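Local coordinates for protein glycosyl hydrolase BlGH5_18 (PDB 7LQX) that probably hydrolyses glycosidic bonds during N-glycan breakdown, as a family 5 (subfamily 18) glycoside hydrolase of a gut bifidobacterium, at residues N363-V368 with V422-T427; L141-Y146 with L191-R196; M21-F26 with G59-R64. One frame throughout, in Å; residues are numbered along the deposited sequence. Where two conformers were deposited one is given.

Contact 1 of 3, residues N363-V368 with V422-T427; sequences NDAAVV and VTRLET
A365, A366 and V367 pair in parallel with R424, L425 and E426, joining strand 365-369 to edge strand 424-426 of a three-stranded sheet that follows the barrel domain. The axes of the short strand segments come within 4.7 Å at 28°. Backbone bonds alternate as parallel pairing requires: A366 N donates to R424 O (3.0 Å), E426 N to A366 O (2.9 Å) and V368 N to E426 O (2.9 Å). Ahead of the strands, D364 O takes T423 N at 2.9 Å, the donor lying above the carbonyl plane, and a weaker bond from R424 N. A water donates to D364 OD1 and accepts from T423 OG1, tying together the two side chains at this end.

A366 and L425 point to one face, and V422, from the loop ahead of the strand, packs against A366 there. L425 CD2 leans across to V368 CG2 at 3.9 Å, the two side chains meeting at a slant. The methyls of V422 are divided by its first torsion (chi1 167°): CG1, set opposite the backbone N, packs on A366 CB at 4.0 Å, while CG2 turns back to N363 O at 3.3 Å. Replacing V422 by an alanine removes both methyls and would probably deprive A366 CB of one of its apolar neighbours and open a gap beside T404 of strand 403-407.

The other face carries A365, V367, R424 and E426 and is covered by helix 388-399, where V367 packs on I389 and L396. E426 sends its extended chain to that helix and forms salt bridges with R392 and R395. The strand pair is therefore held by directional main-chain bonds, with apolar contact on both faces and, on the helix side, salt bridges of E426 that fasten the edge strand to the helix.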
# COMPACT_ATOMS: atom_id res chain seq x y z
N ASN A 363 0.68 -10.39 46.15
CA ASN A 363 1.40 -11.54 45.62
C ASN A 363 2.46 -11.95 46.61
O ASN A 363 3.26 -11.11 47.05
CB ASN A 363 2.09 -11.14 44.32
CG ASN A 363 1.12 -10.82 43.23
OD1 ASN A 363 0.68 -9.68 43.07
ND2 ASN A 363 0.76 -11.84 42.46
N ASP A 364 2.51 -13.24 46.93
CA ASP A 364 3.37 -13.72 48.00
C ASP A 364 4.81 -13.93 47.56
O ASP A 364 5.73 -13.83 48.39
CB ASP A 364 2.84 -15.05 48.52
CG ASP A 364 1.48 -14.93 49.17
OD1 ASP A 364 1.34 -14.11 50.09
OD2 ASP A 364 0.56 -15.66 48.75
N ALA A 365 5.03 -14.27 46.29
CA ALA A 365 6.33 -14.66 45.80
C ALA A 365 6.65 -13.88 44.54
O ALA A 365 5.75 -13.40 43.84
CB ALA A 365 6.38 -16.16 45.48
N ALA A 366 7.94 -13.75 44.25
CA ALA A 366 8.35 -13.14 43.00
C ALA A 366 9.62 -13.78 42.47
O ALA A 366 10.51 -14.14 43.24
CB ALA A 366 8.57 -11.62 43.13
N VAL A 367 9.66 -13.94 41.15
CA VAL A 367 10.88 -14.29 40.43
C VAL A 367 11.63 -13.00 40.10
O VAL A 367 11.01 -12.01 39.67
CB VAL A 367 10.57 -15.10 39.16
CG1 VAL A 367 11.86 -15.51 38.48
CG2 VAL A 367 9.73 -16.33 39.49
N VAL A 368 12.94 -13.01 40.33
CA VAL A 368 13.78 -11.83 40.17
C VAL A 368 14.42 -11.82 38.79
O VAL A 368 15.08 -12.78 38.39
CB VAL A 368 14.86 -11.78 41.27
CG1 VAL A 368 15.74 -10.57 41.08
CG2 VAL A 368 14.22 -11.77 42.65
N VAL A 422 5.12 -9.20 48.72
CA VAL A 422 6.05 -10.28 48.40
C VAL A 422 6.92 -10.58 49.61
O VAL A 422 7.63 -9.70 50.10
CB VAL A 422 6.91 -9.90 47.19
CG1 VAL A 422 8.08 -10.86 47.06
CG2 VAL A 422 6.07 -9.88 45.94
N THR A 423 6.89 -11.84 50.07
CA THR A 423 7.73 -12.28 51.18
C THR A 423 8.71 -13.37 50.80
O THR A 423 9.45 -13.85 51.67
CB THR A 423 6.88 -12.75 52.38
OG1 THR A 423 6.07 -13.86 52.01
CG2 THR A 423 6.02 -11.60 52.91
N ARG A 424 8.76 -13.78 49.53
CA ARG A 424 9.68 -14.80 49.06
C ARG A 424 10.19 -14.38 47.69
O ARG A 424 9.40 -13.97 46.83
CB ARG A 424 9.01 -16.17 48.95
CG ARG A 424 9.85 -17.19 48.17
CD ARG A 424 9.56 -18.63 48.59
NE ARG A 424 8.19 -19.03 48.31
CZ ARG A 424 7.83 -20.06 47.54
NH1 ARG A 424 8.73 -20.84 46.97
NH2 ARG A 424 6.54 -20.32 47.37
N LEU A 425 11.49 -14.52 47.47
CA LEU A 425 12.11 -14.20 46.20
C LEU A 425 12.81 -15.43 45.65
O LEU A 425 13.43 -16.19 46.41
CB LEU A 425 13.15 -13.10 46.38
CG LEU A 425 12.62 -11.72 46.79
CD1 LEU A 425 13.76 -10.82 47.20
CD2 LEU A 425 11.81 -11.11 45.65
N GLU A 426 12.74 -15.61 44.34
CA GLU A 426 13.43 -16.70 43.67
C GLU A 426 14.33 -16.13 42.58
O GLU A 426 13.86 -15.42 41.69
CB GLU A 426 12.43 -17.69 43.07
CG GLU A 426 13.09 -18.85 42.36
CD GLU A 426 12.13 -19.98 42.08
OE1 GLU A 426 11.29 -20.27 42.96
OE2 GLU A 426 12.21 -20.57 40.99
N THR A 427 15.62 -16.45 42.65
CA THR A 427 16.57 -15.94 41.67
C THR A 427 16.75 -16.94 40.52
O THR A 427 16.51 -18.14 40.66
CB THR A 427 17.92 -15.64 42.33
OG1 THR A 427 18.40 -16.81 43.00
CG2 THR A 427 17.78 -14.51 43.34
O HOH W 1 3.58 -12.96 51.30

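Contact 2 of 3, residues L141-Y146 with L191-R196; sequences LVAELY and LAVVDR
A143 and V193 approach to 6.0 Å between their CA atoms where helix 132-149 passes the type I beta turn L191-V194, which is closed by V194 N donating to L191 O. In the (beta/alpha)8 barrel this turn leads into strand 200-202, so the contact joins one outer helix to the loop that follows the next outer helix, 180-191.

V193 leads the apolar part. Its CG1, opposite the backbone N (chi1 178°), is directed at the helix and lies 3.5 Å from A143 CA, beside A143 CB. V142 CG1 reaches the same methyl at 3.7 Å, the two valine side chains running neither parallel nor square to each other, and V142 also touches L158 of strand 155-159.

One turn later along the helix, Y146 turns one face of its ring to the turn. V194 CA stands over that face, 4.2 Å from the ring centroid and 14° off the normal, which meets the geometry of a CH-pi contact. V194 CG1 comes to Y146 CE1 at 3.8 Å. The hydroxyl is hydrogen-bonded to H199, whose ring stands nearly perpendicular to that of Y146, so the phenol end is anchored just before strand 200-202. Y146 OH also accepts a weak bond from the main chain of the loop: D195 N lies 3.2 Å from it, with an N-H...O angle of 141°.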
# COMPACT_ATOMS: atom_id res chain seq x y z
N LEU A 141 -1.25 13.79 11.66
CA LEU A 141 -2.40 12.89 11.60
C LEU A 141 -2.99 12.63 12.99
O LEU A 141 -4.21 12.68 13.18
CB LEU A 141 -2.03 11.58 10.90
CG LEU A 141 -3.21 10.60 10.78
CD1 LEU A 141 -4.37 11.24 9.99
CD2 LEU A 141 -2.78 9.30 10.15
N VAL A 142 -2.13 12.35 13.98
CA VAL A 142 -2.64 12.15 15.33
C VAL A 142 -3.43 13.38 15.78
O VAL A 142 -4.53 13.26 16.32
CB VAL A 142 -1.51 11.83 16.32
CG1 VAL A 142 -2.06 11.71 17.74
CG2 VAL A 142 -0.79 10.56 15.95
N ALA A 143 -2.87 14.57 15.56
CA ALA A 143 -3.55 15.79 16.01
C ALA A 143 -4.88 15.98 15.31
O ALA A 143 -5.88 16.36 15.93
CB ALA A 143 -2.65 17.01 15.80
N GLU A 144 -4.92 15.74 14.00
CA GLU A 144 -6.16 15.95 13.25
C GLU A 144 -7.22 14.94 13.66
O GLU A 144 -8.37 15.29 13.91
CB GLU A 144 -5.89 15.87 11.75
CG GLU A 144 -4.97 16.95 11.23
N LEU A 145 -6.83 13.66 13.74
CA LEU A 145 -7.77 12.63 14.16
C LEU A 145 -8.22 12.85 15.59
O LEU A 145 -9.41 12.81 15.89
CB LEU A 145 -7.11 11.26 13.99
CG LEU A 145 -7.97 10.04 14.36
CD1 LEU A 145 -9.22 9.96 13.51
CD2 LEU A 145 -7.15 8.76 14.22
N TYR A 146 -7.26 13.13 16.49
CA TYR A 146 -7.61 13.36 17.89
C TYR A 146 -8.56 14.54 18.03
O TYR A 146 -9.51 14.49 18.82
CB TYR A 146 -6.34 13.60 18.70
CG TYR A 146 -6.64 13.94 20.14
CD1 TYR A 146 -7.18 12.99 21.00
CD2 TYR A 146 -6.39 15.20 20.64
CE1 TYR A 146 -7.46 13.30 22.32
CE2 TYR A 146 -6.67 15.52 21.95
CZ TYR A 146 -7.21 14.57 22.79
OH TYR A 146 -7.48 14.94 24.09
N LEU A 191 2.81 10.71 21.82
CA LEU A 191 1.86 10.65 22.93
C LEU A 191 1.47 12.04 23.40
O LEU A 191 0.34 12.24 23.88
CB LEU A 191 2.46 9.84 24.08
CG LEU A 191 2.67 8.36 23.79
CD1 LEU A 191 3.55 7.74 24.87
CD2 LEU A 191 1.34 7.60 23.69
N ALA A 192 2.38 13.00 23.28
CA ALA A 192 2.15 14.36 23.76
C ALA A 192 1.06 15.08 22.98
O ALA A 192 0.60 16.14 23.43
CB ALA A 192 3.44 15.16 23.68
N VAL A 193 0.66 14.56 21.83
CA VAL A 193 -0.42 15.18 21.07
C VAL A 193 -1.74 15.09 21.82
O VAL A 193 -2.60 15.96 21.68
CB VAL A 193 -0.51 14.56 19.67
CG1 VAL A 193 -1.67 15.16 18.89
CG2 VAL A 193 0.80 14.75 18.93
N VAL A 194 -1.91 14.05 22.64
CA VAL A 194 -3.17 13.81 23.33
C VAL A 194 -3.21 14.62 24.62
O VAL A 194 -2.22 14.71 25.34
CB VAL A 194 -3.31 12.30 23.64
CG1 VAL A 194 -4.58 12.01 24.44
CG2 VAL A 194 -3.28 11.49 22.35
N ASP A 195 -4.37 15.19 24.94
CA ASP A 195 -4.59 15.81 26.25
C ASP A 195 -4.92 14.69 27.23
O ASP A 195 -6.06 14.23 27.32
CB ASP A 195 -5.70 16.85 26.19
CG ASP A 195 -5.92 17.54 27.54
OD1 ASP A 195 -5.35 17.09 28.55
OD2 ASP A 195 -6.68 18.53 27.58
N ARG A 196 -3.91 14.24 27.97
CA ARG A 196 -4.06 13.07 28.83
C ARG A 196 -4.84 13.37 30.11
O ARG A 196 -5.14 12.44 30.86
CB ARG A 196 -2.69 12.45 29.11
CG ARG A 196 -2.10 11.86 27.83
CD ARG A 196 -0.65 11.52 27.95
NE ARG A 196 -0.43 10.39 28.85
CZ ARG A 196 0.76 9.89 29.13
NH1 ARG A 196 1.84 10.42 28.56
NH2 ARG A 196 0.88 8.87 29.96

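Contact 3 of 3, residues M21-F26 with G59-R64; sequences MMRMRF and GMDHVR
F26 and D61 exchange two nearly straight hydrogen bonds. D61 N donates to F26 O at 2.8 Å (172°), and F26 N returns a bond to D61 OD2, also at 2.8 Å and with an angle of 180°. The second reaches the syn side of the oxygen, only modestly out of the carboxylate plane. The D61 carboxylate can accept it because CG sits between the backbone N and the carbonyl carbon (chi1 60°), folding the group back over the start of strand 25-29.

A further side-chain bond positions the acid: H62 ND1 donates to D61 OD1 at 2.9 Å, nearly straight, with the oxygen in the plane of the imidazole. Across that ring, H62 NE2 is hydrogen-bonded to T310 of strand 306-312.

Salt bridges add to the bonds of D61. Each arginine has two conformers; the bonds below belong to one conformer of each, and whether the two occur together is doubtful, since R23 NH1 and R25 NE, both donors, would then sit too close. R25 approaches side-on, NE at 2.8 Å and NH2 at 2.9 Å from D61 OD1, both from above the carboxylate plane; its NH2 also pairs with D100. R23 NH2 meets D61 OD2 at 2.7 Å, from the face of the carboxylate opposite to F26 N.

These residues lie where strands 25-29 and 62-65 begin, in the first beta-alpha-beta unit of the barrel, whose connecting helix 45-57 ends in a Schellman motif at G59. This is the end away from the C-terminal strand ends that carry the active site in family 5 hydrolases.

Apolar contact is slighter. Selenomethionine M60 places CE 4.3 Å from F26 CB, and both side chains reach A351 of helix 342-354.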
# COMPACT_ATOMS: atom_id res chain seq x y z
N MET A 21 -16.82 3.80 42.88
CA MET A 21 -17.15 2.59 42.07
C MET A 21 -15.93 2.11 41.28
O MET A 21 -15.26 2.90 40.60
CB MET A 21 -18.30 2.91 41.11
N MSE A 22 -15.64 0.81 41.38
CA MSE A 22 -14.53 0.19 40.67
C MSE A 22 -15.09 -0.85 39.71
O MSE A 22 -16.20 -1.34 39.91
CB MSE A 22 -13.59 -0.50 41.66
CG MSE A 22 -13.03 0.42 42.73
SE MSE A 22 -11.93 1.85 41.99
CE MSE A 22 -10.27 0.86 41.69
N ARG A 23 -14.31 -1.22 38.69
CA ARG A 23 -14.78 -2.20 37.73
C ARG A 23 -13.66 -2.59 36.79
O ARG A 23 -12.63 -1.91 36.69
CB ARG A 23 -15.97 -1.62 36.94
CG ARG A 23 -15.73 -0.22 36.36
CD ARG A 23 -16.58 0.02 35.10
NE ARG A 23 -16.84 -1.25 34.46
CZ ARG A 23 -16.95 -1.47 33.16
NH1 ARG A 23 -16.84 -0.47 32.30
NH2 ARG A 23 -17.19 -2.69 32.75
N MSE A 24 -13.86 -3.72 36.11
CA MSE A 24 -12.91 -4.24 35.12
C MSE A 24 -13.61 -4.16 33.77
O MSE A 24 -14.75 -4.60 33.63
CB MSE A 24 -12.55 -5.70 35.38
CG MSE A 24 -11.63 -6.30 34.33
SE MSE A 24 -11.16 -8.16 34.71
CE MSE A 24 -10.13 -7.88 36.32
N ARG A 25 -12.92 -3.63 32.77
CA ARG A 25 -13.55 -3.38 31.48
C ARG A 25 -13.53 -4.64 30.63
O ARG A 25 -12.56 -5.41 30.63
CB ARG A 25 -12.79 -2.26 30.75
CG ARG A 25 -12.49 -1.02 31.59
CD ARG A 25 -13.73 -0.20 31.92
NE ARG A 25 -14.54 0.05 30.73
CZ ARG A 25 -14.43 1.11 29.93
NH1 ARG A 25 -13.54 2.07 30.17
NH2 ARG A 25 -15.24 1.21 28.89
N PHE A 26 -14.62 -4.86 29.89
CA PHE A 26 -14.74 -5.98 28.95
C PHE A 26 -15.18 -5.45 27.60
O PHE A 26 -16.17 -4.71 27.51
CB PHE A 26 -15.69 -7.07 29.48
CG PHE A 26 -15.05 -7.95 30.51
CD1 PHE A 26 -14.98 -7.56 31.84
CD2 PHE A 26 -14.46 -9.14 30.13
CE1 PHE A 26 -14.36 -8.37 32.77
CE2 PHE A 26 -13.85 -9.95 31.05
CZ PHE A 26 -13.78 -9.56 32.37
N GLY A 59 -22.87 -7.81 26.59
CA GLY A 59 -22.44 -7.17 27.81
C GLY A 59 -21.11 -6.47 27.72
O GLY A 59 -20.42 -6.33 28.74
N MSE A 60 -20.72 -6.04 26.53
CA MSE A 60 -19.46 -5.34 26.34
C MSE A 60 -19.62 -3.86 26.66
O MSE A 60 -20.69 -3.28 26.43
CB MSE A 60 -18.99 -5.47 24.89
CG MSE A 60 -18.81 -6.90 24.44
SE MSE A 60 -17.42 -7.85 25.38
CE MSE A 60 -18.47 -8.79 26.69
N ASP A 61 -18.57 -3.25 27.20
CA ASP A 61 -18.58 -1.83 27.50
C ASP A 61 -17.67 -1.01 26.59
O ASP A 61 -17.68 0.22 26.69
CB ASP A 61 -18.23 -1.59 28.98
CG ASP A 61 -16.87 -2.13 29.36
OD1 ASP A 61 -15.87 -1.60 28.85
OD2 ASP A 61 -16.81 -3.09 30.15
N HIS A 62 -16.90 -1.64 25.71
CA HIS A 62 -16.05 -0.87 24.81
C HIS A 62 -15.67 -1.69 23.59
O HIS A 62 -15.76 -2.92 23.58
CB HIS A 62 -14.77 -0.37 25.50
CG HIS A 62 -13.78 -1.46 25.80
ND1 HIS A 62 -13.82 -2.19 26.96
CD2 HIS A 62 -12.74 -1.95 25.08
CE1 HIS A 62 -12.84 -3.08 26.95
NE2 HIS A 62 -12.17 -2.95 25.83
N VAL A 63 -15.21 -0.96 22.57
CA VAL A 63 -14.59 -1.53 21.39
C VAL A 63 -13.25 -0.83 21.14
O VAL A 63 -13.05 0.33 21.51
CB VAL A 63 -15.49 -1.38 20.14
CG1 VAL A 63 -16.75 -2.22 20.27
CG2 VAL A 63 -15.84 0.08 19.88
N ARG A 64 -12.34 -1.57 20.51
CA ARG A 64 -11.10 -1.04 19.95
C ARG A 64 -11.25 -1.07 18.43
O ARG A 64 -11.65 -2.09 17.87
CB ARG A 64 -9.91 -1.87 20.42
CG ARG A 64 -8.55 -1.43 19.92
CD ARG A 64 -7.44 -2.13 20.70
NE ARG A 64 -6.14 -1.93 20.05
CZ ARG A 64 -5.33 -2.90 19.65
NH1 ARG A 64 -5.64 -4.18 19.82
NH2 ARG A 64 -4.18 -2.59 19.07

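Overall arrangement
Along the chain the contacts follow one another as 3, 2, 1, each closing before the next opens. Contacts 3 and 2 belong to the (beta/alpha)8 barrel: contact 3 joins the starts of neighbouring strands 25-29 and 62-65, whereas contact 2 lies in the outer layer, between helix 132-149 and the loop before strand 200-202. Their centres are 23 Å apart. Contact 1 sits in the separate three-stranded sheet after the barrel, its centre 40 Å from that of contact 2 and 31 Å from that of contact 3. None touches another, so the strand starts, the outer layer and the C-terminal sheet are each joined by their own contacts between segments far apart in the chain.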